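Short chain dehydrogenase (A0QTM2 homolog) (Mycobacterium thermoresistibile, PDB 3SC4) probably catalyses an NAD(P)-dependent oxidation or reduction, as a short-chain dehydrogenase with a Rossmann-type fold. Local coordinates at residues N192-R197 and E222-A227. Sequence-based numbering, arbitrary orientation.
Sequences NTLWPR and EVYADA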
loop_
_atom_site.group_PDB
_atom_site.type_symbol
_atom_site.label_atom_id
_atom_site.label_comp_id
_atom_site.label_asym_id
_atom_site.label_seq_id
_atom_site.Cartn_x
_atom_site.Cartn_y
_atom_site.Cartn_z
ATOM N N ASN B 192 11.091 10.783 5.910
ATOM C CA ASN B 192 9.946 11.683 5.790
ATOM C C ASN B 192 9.351 11.588 4.387
ATOM O O ASN B 192 9.991 11.093 3.460
ATOM C CB ASN B 192 10.369 13.145 6.061
ATOM C CG ASN B 192 10.833 13.373 7.491
ATOM O OD1 ASN B 192 10.025 13.369 8.423
ATOM N ND2 ASN B 192 12.136 13.570 7.670
ATOM N N THR B 193 8.134 12.076 4.222
ATOM C CA THR B 193 7.594 12.230 2.872
ATOM C C THR B 193 7.404 13.708 2.578
ATOM O O THR B 193 7.249 14.520 3.495
ATOM C CB THR B 193 6.249 11.507 2.706
ATOM O OG1 THR B 193 5.282 12.145 3.535
ATOM C CG2 THR B 193 6.352 10.028 3.093
ATOM N N LEU B 194 7.374 14.045 1.290
ATOM C CA LEU B 194 7.270 15.442 0.862
ATOM C C LEU B 194 6.472 15.519 -0.406
ATOM O O LEU B 194 6.782 14.792 -1.372
ATOM C CB LEU B 194 8.672 16.026 0.642
ATOM C CG LEU B 194 8.811 17.504 0.289
ATOM C CD1 LEU B 194 8.259 18.349 1.429
ATOM C CD2 LEU B 194 10.293 17.902 -0.070
ATOM N N TRP B 195 5.489 16.424 -0.420
ATOM C CA TRP B 195 4.475 16.512 -1.475
ATOM C C TRP B 195 4.096 17.990 -1.726
ATOM O O TRP B 195 3.983 18.766 -0.779
ATOM C CB TRP B 195 3.247 15.731 -1.008
ATOM C CG TRP B 195 2.204 15.415 -2.063
ATOM C CD1 TRP B 195 0.928 15.867 -2.096
ATOM C CD2 TRP B 195 2.331 14.506 -3.153
ATOM N NE1 TRP B 195 0.266 15.333 -3.153
ATOM C CE2 TRP B 195 1.108 14.500 -3.830
ATOM C CE3 TRP B 195 3.381 13.726 -3.646
ATOM C CZ2 TRP B 195 0.887 13.737 -4.984
ATOM C CZ3 TRP B 195 3.172 12.962 -4.789
ATOM C CH2 TRP B 195 1.927 12.977 -5.449
ATOM N N PRO B 196 3.890 18.391 -2.985
ATOM C CA PRO B 196 3.613 19.784 -3.265
ATOM C C PRO B 196 2.114 20.075 -3.254
ATOM O O PRO B 196 1.315 19.205 -3.548
ATOM C CB PRO B 196 4.171 19.942 -4.674
ATOM C CG PRO B 196 3.892 18.642 -5.314
ATOM C CD PRO B 196 3.932 17.602 -4.224
ATOM N N ARG B 197 1.730 21.299 -2.948
ATOM C CA ARG B 197 0.314 21.618 -2.825
ATOM C C ARG B 197 -0.356 21.844 -4.161
ATOM O O ARG B 197 -1.579 21.742 -4.256
ATOM C CB ARG B 197 0.097 22.883 -1.980
ATOM C CG ARG B 197 0.199 22.664 -0.521
ATOM C CD ARG B 197 -0.241 23.890 0.239
ATOM N NE ARG B 197 -0.329 23.610 1.665
ATOM C CZ ARG B 197 -1.445 23.312 2.330
ATOM N NH1 ARG B 197 -2.625 23.236 1.727
ATOM N NH2 ARG B 197 -1.383 23.083 3.627
ATOM N N GLU B 222 11.301 23.999 -8.555
ATOM C CA GLU B 222 12.029 24.597 -7.439
ATOM C C GLU B 222 11.246 24.563 -6.134
ATOM O O GLU B 222 11.838 24.460 -5.095
ATOM C CB GLU B 222 12.439 26.040 -7.773
ATOM C CG GLU B 222 13.695 26.145 -8.673
ATOM C CD GLU B 222 13.420 26.046 -10.199
ATOM O OE1 GLU B 222 12.286 25.738 -10.637
ATOM O OE2 GLU B 222 14.380 26.291 -10.966
ATOM N N VAL B 223 9.925 24.636 -6.171
ATOM C CA VAL B 223 9.170 24.543 -4.937
ATOM C C VAL B 223 9.469 23.228 -4.221
ATOM O O VAL B 223 9.567 23.215 -3.007
ATOM C CB VAL B 223 7.641 24.723 -5.142
ATOM C CG1 VAL B 223 6.977 23.433 -5.656
ATOM C CG2 VAL B 223 7.003 25.167 -3.862
ATOM N N TYR B 224 9.677 22.154 -4.979
ATOM C CA TYR B 224 10.027 20.840 -4.436
ATOM C C TYR B 224 11.506 20.770 -4.035
ATOM O O TYR B 224 11.851 20.254 -2.965
ATOM C CB TYR B 224 9.750 19.755 -5.484
ATOM C CG TYR B 224 8.915 18.562 -5.048
ATOM C CD1 TYR B 224 9.151 17.909 -3.851
ATOM C CD2 TYR B 224 7.931 18.036 -5.900
ATOM C CE1 TYR B 224 8.402 16.810 -3.467
ATOM C CE2 TYR B 224 7.173 16.933 -5.525
ATOM C CZ TYR B 224 7.417 16.327 -4.307
ATOM O OH TYR B 224 6.667 15.240 -3.938
ATOM N N ALA B 225 12.385 21.262 -4.908
ATOM C CA ALA B 225 13.841 21.291 -4.630
ATOM C C ALA B 225 14.172 22.079 -3.353
ATOM O O ALA B 225 14.856 21.579 -2.469
ATOM C CB ALA B 225 14.612 21.856 -5.817
ATOM N N ASP B 226 13.675 23.305 -3.254
ATOM C CA ASP B 226 13.898 24.131 -2.058
ATOM C C ASP B 226 13.294 23.494 -0.804
ATOM O O ASP B 226 13.928 23.507 0.248
ATOM C CB ASP B 226 13.351 25.551 -2.239
ATOM C CG ASP B 226 14.210 26.408 -3.163
ATOM O OD1 ASP B 226 15.301 25.964 -3.569
ATOM O OD2 ASP B 226 13.792 27.550 -3.475
ATOM N N ALA B 227 12.098 22.914 -0.902
ATOM C CA ALA B 227 11.501 22.271 0.288
ATOM C C ALA B 227 12.364 21.060 0.706
ATOM O O ALA B 227 12.687 20.896 1.882
ATOM C CB ALA B 227 10.025 21.870 0.068
#
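Tyr224 reaches out from the helix as a long, flat wedge and enters the hollow between Leu194 and Pro196, two side chains that both project toward the helix. The isobutyl group of Leu194 packs on the CE1 side of the ring, CG 3.8 Å from CE1 of Tyr224. On the CE2 side, Pro196 meets the ring obliquely, its CD 3.6 Å from CE2 of Tyr224; a compact, rigid proline can fit here without a flexible chain to order. The wedge ends in a polar tip: Tyr224 OH donates a hydrogen bond of 2.6 Å to Leu194 O, bent to 131° at the oxygen, with the donor somewhat out of the carbonyl plane. A tyrosine thus suits the place twice, with an apolar body for the groove and a hydroxyl for the buried main-chain oxygen at its end. In the parallel sheet of this Rossmann-type fold, 190-195 is the sixth strand, and helix segment 222-227 runs nearly antiparallel to its 192-195 part, at 155°. With CG anti to the backbone N (chi1 -176°), Leu194 extends its methyls toward the next helical turn, where Ala227 offers a shallow dent; CD2 of Leu194 comes 4.0 Å from CB of Ala227, and Cys245 touches both residues. Trp195 points away from the helix, yet its CE3 lies 3.6 Å from Tyr224 OH; Pro196 CD covers one face of the indole, offset toward the rim, and Trp195 NE1 is hydrogen-bonded to Leu272 O.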